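Local coordinates for Sqt1 (Chaetomium thermophilum, PDB 4ZOY), which probably acts as a WD40-repeat chaperone that captures a nascent ribosomal protein during its translation, on the path to ribosome assembly, at residues Y186-G191 / H215-F220; C193-W198 / A206-D211; D349-V354 / R364-G369. All blocks are in the same frame, centred on the assembly; numbering follows the deposited sequence.

All three contacts lie in a WD40 beta-propeller of eight four-stranded blades. Contacts 1 and 2 are neighbours, their centres about 9 Å apart: strand 204-209, which contact 2 pairs with the channel-side strand 193-198, runs beside strand 214-218 of contact 1, and H189 reaches across to T207. Contact 1 is buried and joins the end of one blade to the next; it works through rings and waters, with no direct hydrogen bond across it. Contacts 2 and 3 are partly buried hairpins built on backbone ladders, each with a bulge. Contact 3 sits in a different blade, its centre about 31 Å from that of contact 1, and joins the two outer strands of that blade, with arginines and a histidine toward the more exposed edge.

Contact 1: Y186-G191 / H215-F220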
loop_
_atom_site.group_PDB
_atom_site.type_symbol
_atom_site.label_atom_id
_atom_site.label_comp_id
_atom_site.label_asym_id
_atom_site.label_seq_id
_atom_site.Cartn_x
_atom_site.Cartn_y
_atom_site.Cartn_z
ATOM N N TYR A 186 16.481 6.647 -9.487
ATOM C CA TYR A 186 16.096 8.037 -9.689
ATOM C C TYR A 186 16.371 8.880 -8.462
ATOM O O TYR A 186 16.156 8.423 -7.336
ATOM C CB TYR A 186 14.614 8.150 -10.006
ATOM C CG TYR A 186 14.134 7.415 -11.225
ATOM C CD1 TYR A 186 14.460 7.857 -12.504
ATOM C CD2 TYR A 186 13.310 6.302 -11.103
ATOM C CE1 TYR A 186 13.997 7.190 -13.626
ATOM C CE2 TYR A 186 12.842 5.637 -12.210
ATOM C CZ TYR A 186 13.183 6.090 -13.473
ATOM O OH TYR A 186 12.695 5.422 -14.572
ATOM N N PHE A 187 16.813 10.116 -8.680
ATOM C CA PHE A 187 17.175 11.018 -7.596
ATOM C C PHE A 187 16.565 12.391 -7.807
ATOM O O PHE A 187 17.239 13.416 -7.679
ATOM C CB PHE A 187 18.704 11.117 -7.483
ATOM C CG PHE A 187 19.372 9.784 -7.336
ATOM C CD1 PHE A 187 19.480 9.186 -6.092
ATOM C CD2 PHE A 187 19.865 9.118 -8.443
ATOM C CE1 PHE A 187 20.077 7.947 -5.954
ATOM C CE2 PHE A 187 20.467 7.878 -8.310
ATOM C CZ PHE A 187 20.568 7.294 -7.064
ATOM N N LEU A 188 15.280 12.413 -8.121
ATOM C CA LEU A 188 14.595 13.662 -8.436
ATOM C C LEU A 188 13.961 14.316 -7.208
ATOM O O LEU A 188 14.042 15.534 -7.062
ATOM C CB LEU A 188 13.544 13.431 -9.524
ATOM C CG LEU A 188 14.121 13.003 -10.879
ATOM C CD1 LEU A 188 13.036 12.894 -11.929
ATOM C CD2 LEU A 188 15.208 13.963 -11.333
ATOM N N HIS A 189 13.321 13.535 -6.334
ATOM C CA HIS A 189 12.827 14.094 -5.071
ATOM C C HIS A 189 14.005 14.611 -4.251
ATOM O O HIS A 189 15.079 14.019 -4.293
ATOM C CB HIS A 189 12.073 13.061 -4.233
ATOM C CG HIS A 189 10.845 12.493 -4.879
ATOM N ND1 HIS A 189 9.798 13.264 -5.329
ATOM C CD2 HIS A 189 10.478 11.206 -5.081
ATOM C CE1 HIS A 189 8.843 12.478 -5.800
ATOM N NE2 HIS A 189 9.234 11.224 -5.659
ATOM N N THR A 190 13.791 15.683 -3.492
ATOM C CA THR A 190 14.852 16.265 -2.660
ATOM C C THR A 190 14.601 16.071 -1.165
ATOM O O THR A 190 15.400 16.503 -0.334
ATOM C CB THR A 190 15.037 17.782 -2.931
ATOM O OG1 THR A 190 13.950 18.521 -2.359
ATOM C CG2 THR A 190 15.112 18.061 -4.418
ATOM N N GLY A 191 13.483 15.439 -0.829
ATOM C CA GLY A 191 13.187 15.045 0.535
ATOM C C GLY A 191 12.668 13.618 0.507
ATOM O O GLY A 191 12.519 13.044 -0.570
ATOM N N HIS A 215 6.795 12.803 -9.226
ATOM C CA HIS A 215 7.456 12.392 -10.458
ATOM C C HIS A 215 6.856 11.083 -10.920
ATOM O O HIS A 215 6.614 10.179 -10.112
ATOM C CB HIS A 215 8.964 12.267 -10.274
ATOM C CG HIS A 215 9.614 13.562 -9.921
ATOM N ND1 HIS A 215 9.791 14.572 -10.846
ATOM C CD2 HIS A 215 10.084 14.036 -8.745
ATOM C CE1 HIS A 215 10.361 15.604 -10.255
ATOM N NE2 HIS A 215 10.547 15.310 -8.980
ATOM N N VAL A 216 6.602 10.980 -12.220
ATOM C CA VAL A 216 6.054 9.763 -12.778
ATOM C C VAL A 216 7.053 9.224 -13.798
ATOM O O VAL A 216 7.204 9.780 -14.884
ATOM C CB VAL A 216 4.680 10.001 -13.424
ATOM C CG1 VAL A 216 4.113 8.685 -13.914
ATOM C CG2 VAL A 216 3.719 10.649 -12.408
ATOM N N TYR A 217 7.738 8.142 -13.423
ATOM C CA TYR A 217 8.890 7.659 -14.185
ATOM C C TYR A 217 8.512 6.742 -15.317
ATOM O O TYR A 217 7.668 5.857 -15.175
ATOM C CB TYR A 217 9.879 6.926 -13.273
ATOM C CG TYR A 217 10.164 7.656 -11.989
ATOM C CD1 TYR A 217 11.026 8.748 -11.948
ATOM C CD2 TYR A 217 9.556 7.251 -10.813
ATOM C CE1 TYR A 217 11.265 9.418 -10.755
ATOM C CE2 TYR A 217 9.785 7.905 -9.629
ATOM C CZ TYR A 217 10.639 8.985 -9.601
ATOM O OH TYR A 217 10.847 9.629 -8.408
ATOM N N ASP A 218 9.175 6.959 -16.449
ATOM C CA ASP A 218 9.093 6.088 -17.618
ATOM C C ASP A 218 10.021 4.885 -17.444
ATOM O O ASP A 218 11.107 4.839 -18.031
ATOM C CB ASP A 218 9.474 6.880 -18.873
ATOM C CG ASP A 218 9.399 6.056 -20.145
ATOM O OD1 ASP A 218 8.523 5.182 -20.255
ATOM O OD2 ASP A 218 10.224 6.321 -21.051
ATOM N N VAL A 219 9.593 3.922 -16.634
ATOM C CA VAL A 219 10.524 2.936 -16.089
ATOM C C VAL A 219 11.172 2.059 -17.167
ATOM O O VAL A 219 12.359 1.710 -17.063
ATOM C CB VAL A 219 9.811 2.050 -15.052
ATOM C CG1 VAL A 219 10.690 0.878 -14.633
ATOM C CG2 VAL A 219 9.448 2.901 -13.835
ATOM N N PHE A 220 10.410 1.717 -18.197
ATOM C CA PHE A 220 10.905 0.797 -19.218
ATOM C C PHE A 220 11.146 1.452 -20.572
ATOM O O PHE A 220 11.335 0.752 -21.564
ATOM C CB PHE A 220 9.943 -0.378 -19.351
ATOM C CG PHE A 220 9.773 -1.151 -18.068
ATOM C CD1 PHE A 220 10.765 -2.002 -17.611
ATOM C CD2 PHE A 220 8.637 -0.987 -17.301
ATOM C CE1 PHE A 220 10.614 -2.695 -16.412
ATOM C CE2 PHE A 220 8.474 -1.679 -16.105
ATOM C CZ PHE A 220 9.462 -2.529 -15.654
HETATM O O HOH W 1 13.077 6.855 -16.868
HETATM O O HOH W 2 11.942 17.333 -7.532
HETATM O O HOH W 3 13.335 10.549 -6.973
#
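Y186 lies flat against Y217 at a seam between propeller blades: Y186 ends the last strand of one WD40 blade, and Y217 is on the third strand of the next. The rings form an offset stack, centroids 3.9 Å apart and planes 11° from parallel. They slide past each other in opposite directions, which brings Y186 CE2 to 3.4 Å from Y217 CG. Each CB already points across, and CG anti to the carbonyl carbon (chi1 -59° for Y186, -46° for Y217) lets the rings overlap face on. L188 lays its CB over one face of the H215 imidazole, 3.7 Å from the ring centroid, a CH-pi contact, while its CD1 meets the edge of the Y217 ring. H189 comes at H215 obliquely. Its NE2 hydrogen-bonds T207 OG1, itself hydrogen-bonded to Y217 OH; H189, T207 and Y217 match the His, Ser/Thr and Trp places of the WD40 network, though ND1 hydrogen-bonds S213 OG, which in turn bonds D211 OD1. H215 ND1 hydrogen-bonds S238 OG. Water 3 joins H189 N (3.1 Å) to Y217 OH (3.0 Å). Water 2 donates to L188 O at 2.8 Å and lies in the H215 ring plane, 2.9 Å from H215 NE2.

Contact 2: C193-W198 / A206-D211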
loop_
_atom_site.group_PDB
_atom_site.type_symbol
_atom_site.label_atom_id
_atom_site.label_comp_id
_atom_site.label_asym_id
_atom_site.label_seq_id
_atom_site.Cartn_x
_atom_site.Cartn_y
_atom_site.Cartn_z
ATOM N N CYS A 193 10.991 10.181 0.087
ATOM C CA CYS A 193 9.974 9.679 -0.823
ATOM C C CYS A 193 8.976 8.851 -0.023
ATOM O O CYS A 193 9.313 7.789 0.509
ATOM C CB CYS A 193 10.609 8.851 -1.935
ATOM S SG CYS A 193 9.386 8.167 -3.081
ATOM N N THR A 194 7.754 9.356 0.079
ATOM C CA THR A 194 6.793 8.848 1.054
ATOM C C THR A 194 5.890 7.742 0.528
ATOM O O THR A 194 5.373 6.940 1.309
ATOM C CB THR A 194 5.896 9.982 1.563
ATOM O OG1 THR A 194 5.389 10.704 0.437
ATOM C CG2 THR A 194 6.690 10.927 2.442
ATOM N N ALA A 195 5.689 7.700 -0.789
ATOM C CA ALA A 195 4.780 6.723 -1.383
ATOM C C ALA A 195 5.033 6.558 -2.867
ATOM O O ALA A 195 5.548 7.468 -3.529
ATOM C CB ALA A 195 3.304 7.119 -1.153
ATOM N N GLY A 196 4.622 5.404 -3.385
ATOM C CA GLY A 196 4.726 5.091 -4.801
ATOM C C GLY A 196 3.593 4.212 -5.272
ATOM O O GLY A 196 3.047 3.418 -4.507
ATOM N N ALA A 197 3.240 4.349 -6.546
ATOM C CA ALA A 197 2.206 3.533 -7.157
ATOM C C ALA A 197 2.484 3.366 -8.631
ATOM O O ALA A 197 2.800 4.324 -9.331
ATOM C CB ALA A 197 0.828 4.148 -6.939
ATOM N N TRP A 198 2.341 2.140 -9.103
ATOM C CA TRP A 198 2.471 1.889 -10.532
ATOM C C TRP A 198 1.175 2.174 -11.255
ATOM O O TRP A 198 0.093 2.010 -10.691
ATOM C CB TRP A 198 2.848 0.436 -10.788
ATOM C CG TRP A 198 4.212 0.005 -10.302
ATOM C CD1 TRP A 198 4.533 -0.471 -9.058
ATOM C CD2 TRP A 198 5.414 -0.065 -11.079
ATOM N NE1 TRP A 198 5.871 -0.789 -9.001
ATOM C CE2 TRP A 198 6.433 -0.550 -10.231
ATOM C CE3 TRP A 198 5.734 0.270 -12.400
ATOM C CZ2 TRP A 198 7.746 -0.731 -10.675
ATOM C CZ3 TRP A 198 7.034 0.092 -12.834
ATOM C CH2 TRP A 198 8.024 -0.404 -11.975
ATOM N N ALA A 206 4.566 6.294 -10.298
ATOM C CA ALA A 206 4.336 7.605 -9.706
ATOM C C ALA A 206 4.774 7.624 -8.258
ATOM O O ALA A 206 4.338 6.787 -7.474
ATOM C CB ALA A 206 2.867 7.978 -9.815
ATOM N N THR A 207 5.643 8.563 -7.910
ATOM C CA THR A 207 6.102 8.687 -6.528
ATOM C C THR A 207 5.993 10.121 -6.038
ATOM O O THR A 207 6.038 11.084 -6.818
ATOM C CB THR A 207 7.547 8.182 -6.348
ATOM O OG1 THR A 207 8.464 9.048 -7.033
ATOM C CG2 THR A 207 7.685 6.756 -6.886
ATOM N N VAL A 208 5.819 10.249 -4.732
ATOM C CA VAL A 208 5.632 11.553 -4.103
ATOM C C VAL A 208 6.564 11.715 -2.920
ATOM O O VAL A 208 7.119 10.740 -2.419
ATOM C CB VAL A 208 4.181 11.755 -3.640
ATOM C CG1 VAL A 208 3.260 11.818 -4.840
ATOM C CG2 VAL A 208 3.752 10.645 -2.670
ATOM N N SER A 209 6.716 12.961 -2.474
ATOM C CA SER A 209 7.715 13.306 -1.473
ATOM C C SER A 209 7.216 14.346 -0.484
ATOM O O SER A 209 6.337 15.155 -0.803
ATOM C CB SER A 209 8.985 13.820 -2.171
ATOM O OG SER A 209 9.943 14.335 -1.259
ATOM N N GLU A 210 7.788 14.301 0.721
ATOM C CA GLU A 210 7.620 15.361 1.717
ATOM C C GLU A 210 7.967 16.739 1.157
ATOM O O GLU A 210 7.472 17.744 1.653
ATOM C CB GLU A 210 8.488 15.081 2.949
ATOM C CG GLU A 210 7.997 13.928 3.791
ATOM C CD GLU A 210 8.818 13.708 5.051
ATOM O OE1 GLU A 210 9.690 14.547 5.367
ATOM O OE2 GLU A 210 8.592 12.675 5.716
ATOM N N ASP A 211 8.811 16.784 0.128
ATOM C CA ASP A 211 9.248 18.058 -0.450
ATOM C C ASP A 211 8.224 18.633 -1.436
ATOM O O ASP A 211 8.476 19.657 -2.076
ATOM C CB ASP A 211 10.634 17.891 -1.114
ATOM C CG ASP A 211 10.571 17.352 -2.544
ATOM O OD1 ASP A 211 9.517 16.857 -3.007
ATOM O OD2 ASP A 211 11.616 17.423 -3.227
#
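The two inner strands of a propeller blade meet here as an antiparallel beta hairpin, strand 193-198 on the channel side and strand 204-209 behind it. A197 and A206 form a hydrogen-bonded pair, each N to the other's O at 2.8 Å, and V208 N gives to A195 O. The ladder then slips by one residue: T194 N donates to V208 O at 2.9 Å while C193 already pairs with S209, so a beta bulge sits at the start of the first strand. T194 is the extra residue and has no bridge partner of its own. Its OG1 lies between the backbone N and the carbonyl carbon (chi1 49°), touching V208 CG2 at 3.5 Å on the way to its hydrogen bond with L252 O of the next blade. The methyl CG2 goes the other way, to 3.5 Å from E210 CG. On the face carrying C193 and T207, C193 SG stands anti to its backbone N (chi1 179°) and packs on T207 CB at 3.7 Å. G196 shares that face, where a CB would come tight against T207 CG2; the glycine lets the T207 methyl sit over bare backbone. Past the ladder, S209 OG accepts from D211 N at 3.0 Å, forming an ST turn, and also hydrogen-bonds P192 O. An inner hairpin leading into a tight turn with an aspartate, with T207 OG1 hydrogen-bonded to H189 NE2, fits the WD40 repeat.

Contact 3: D349-V354 / R364-G369; sequences DGSIAV and RRHLRG
The outer hairpin of a propeller blade pairs strand 352-356 with strand 362-367, the blade's edge strand, and a classic beta bulge lies toward the loop that joins the two strands. I352 and L367 are a hydrogen-bonded pair; L367 N reaches I352 O at 2.7 Å, nearly along the C=O axis, and V354 N gives to R365 O nearly as directly. V354 O is gripped twice, by R364 N at 2.7 Å and by R365 N at 3.3 Å, because both arginines face this one residue. R364 runs extended and obliquely across V354, its CD 4.0 Å from V354 CG1, before its NH1 makes a salt bridge with D356 OD1 and its NH2 hydrogen-bonds R410 O. I352 and L367 share a face, meeting through their CB atoms and both lying against W407 of the following blade.

At the other end, polar groups join the turn to the edge strand. D349 OD1 takes both S351 N, which makes an Asx turn, and S351 OG at 2.7 Å, the latter on its syn lone pair. H366 swings CG anti to its backbone N (chi1 -172°), and this carries the ring edge to S351. There H366 NE2 makes a weak, 3.4 Å hydrogen bond to S351 OG, which lies in the ring plane. R368 CG covers one ring face. Water 4 ties D349 OD2, S351 OG and H366 NE2 together, and Q327 NE2 also bonds to S351 OG. With an alanine at S351, D349 OD1 would probably lose its hydroxyl donor, and Q327 NE2, H366 NE2 and water 4 the oxygen they share. An Asx turn leading into a bulged antiparallel pair completes the outer half of a four-stranded WD40 blade.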
loop_
_atom_site.group_PDB
_atom_site.type_symbol
_atom_site.label_atom_id
_atom_site.label_comp_id
_atom_site.label_asym_id
_atom_site.label_seq_id
_atom_site.Cartn_x
_atom_site.Cartn_y
_atom_site.Cartn_z
ATOM N N ASP A 349 -7.214 12.919 10.147
ATOM C CA ASP A 349 -8.272 13.444 11.009
ATOM C C ASP A 349 -9.381 12.433 11.316
ATOM O O ASP A 349 -10.360 12.770 11.985
ATOM C CB ASP A 349 -8.871 14.728 10.416
ATOM C CG ASP A 349 -9.701 14.504 9.155
ATOM O OD1 ASP A 349 -10.032 13.358 8.789
ATOM O OD2 ASP A 349 -10.050 15.529 8.531
ATOM N N GLY A 350 -9.226 11.199 10.838
ATOM C CA GLY A 350 -10.187 10.146 11.134
ATOM C C GLY A 350 -11.288 9.922 10.107
ATOM O O GLY A 350 -12.097 9.001 10.253
ATOM N N SER A 351 -11.325 10.753 9.065
ATOM C CA SER A 351 -12.396 10.668 8.080
ATOM C C SER A 351 -11.961 9.972 6.800
ATOM O O SER A 351 -10.775 9.896 6.485
ATOM C CB SER A 351 -12.919 12.058 7.716
ATOM O OG SER A 351 -11.941 12.790 6.985
ATOM N N ILE A 352 -12.955 9.479 6.081
ATOM C CA ILE A 352 -12.770 8.998 4.728
ATOM C C ILE A 352 -13.636 9.882 3.857
ATOM O O ILE A 352 -14.754 10.217 4.236
ATOM C CB ILE A 352 -13.174 7.523 4.581
ATOM C CG1 ILE A 352 -12.277 6.642 5.464
ATOM C CG2 ILE A 352 -13.152 7.084 3.102
ATOM C CD1 ILE A 352 -12.770 5.215 5.586
ATOM N N ALA A 353 -13.118 10.275 2.698
ATOM C CA ALA A 353 -13.903 11.020 1.728
ATOM C C ALA A 353 -13.943 10.263 0.406
ATOM O O ALA A 353 -12.970 9.621 0.015
ATOM C CB ALA A 353 -13.336 12.419 1.548
ATOM N N VAL A 354 -15.092 10.310 -0.249
ATOM C CA VAL A 354 -15.322 9.576 -1.483
ATOM C C VAL A 354 -15.698 10.574 -2.560
ATOM O O VAL A 354 -16.611 11.382 -2.369
ATOM C CB VAL A 354 -16.430 8.523 -1.315
ATOM C CG1 VAL A 354 -16.620 7.701 -2.596
ATOM C CG2 VAL A 354 -16.109 7.611 -0.137
ATOM N N ARG A 364 -18.923 12.681 -3.095
ATOM C CA ARG A 364 -20.007 11.719 -2.969
ATOM C C ARG A 364 -20.403 11.554 -1.507
ATOM O O ARG A 364 -21.575 11.520 -1.168
ATOM C CB ARG A 364 -19.590 10.368 -3.557
ATOM C CG ARG A 364 -20.746 9.419 -3.786
ATOM C CD ARG A 364 -20.247 8.042 -4.218
ATOM N NE ARG A 364 -21.357 7.144 -4.519
ATOM C CZ ARG A 364 -21.806 6.903 -5.745
ATOM N NH1 ARG A 364 -21.233 7.479 -6.794
ATOM N NH2 ARG A 364 -22.827 6.078 -5.925
ATOM N N ARG A 365 -19.406 11.447 -0.647
ATOM C CA ARG A 365 -19.659 11.250 0.768
ATOM C C ARG A 365 -18.437 11.614 1.584
ATOM O O ARG A 365 -17.306 11.285 1.223
ATOM C CB ARG A 365 -20.060 9.799 1.050
ATOM C CG ARG A 365 -20.622 9.581 2.451
ATOM C CD ARG A 365 -21.458 8.314 2.515
ATOM N NE ARG A 365 -22.316 8.291 3.696
ATOM C CZ ARG A 365 -23.312 7.429 3.876
ATOM N NH1 ARG A 365 -23.575 6.516 2.947
ATOM N NH2 ARG A 365 -24.045 7.482 4.983
ATOM N N HIS A 366 -18.671 12.299 2.698
ATOM C CA HIS A 366 -17.633 12.596 3.663
ATOM C C HIS A 366 -17.961 11.811 4.925
ATOM O O HIS A 366 -18.878 12.170 5.668
ATOM C CB HIS A 366 -17.573 14.102 3.939
ATOM C CG HIS A 366 -16.414 14.526 4.787
ATOM N ND1 HIS A 366 -16.293 15.810 5.276
ATOM C CD2 HIS A 366 -15.315 13.856 5.214
ATOM C CE1 HIS A 366 -15.180 15.908 5.981
ATOM N NE2 HIS A 366 -14.563 14.738 5.954
ATOM N N LEU A 367 -17.238 10.719 5.136
ATOM C CA LEU A 367 -17.452 9.861 6.304
ATOM C C LEU A 367 -16.621 10.376 7.469
ATOM O O LEU A 367 -15.485 9.936 7.697
ATOM C CB LEU A 367 -17.091 8.404 5.989
ATOM C CG LEU A 367 -17.915 7.696 4.918
ATOM C CD1 LEU A 367 -17.281 6.356 4.569
ATOM C CD2 LEU A 367 -19.352 7.501 5.383
ATOM N N ARG A 368 -17.175 11.337 8.197
ATOM C CA ARG A 368 -16.482 11.896 9.346
ATOM C C ARG A 368 -16.457 10.866 10.465
ATOM O O ARG A 368 -17.437 10.169 10.693
ATOM C CB ARG A 368 -17.154 13.188 9.832
ATOM C CG ARG A 368 -17.335 14.252 8.754
ATOM C CD ARG A 368 -18.286 15.344 9.256
ATOM N NE ARG A 368 -18.620 16.326 8.225
ATOM C CZ ARG A 368 -18.052 17.524 8.127
ATOM N NH1 ARG A 368 -17.116 17.885 8.993
ATOM N NH2 ARG A 368 -18.417 18.363 7.162
ATOM N N GLY A 369 -15.327 10.753 11.144
ATOM C CA GLY A 369 -15.227 9.816 12.251
ATOM C C GLY A 369 -15.276 8.353 11.850
ATOM O O GLY A 369 -15.677 7.493 12.635
HETATM O O HOH W 4 -12.650 15.807 7.891
HETATM O O HOH W 5 -13.134 12.569 11.498
#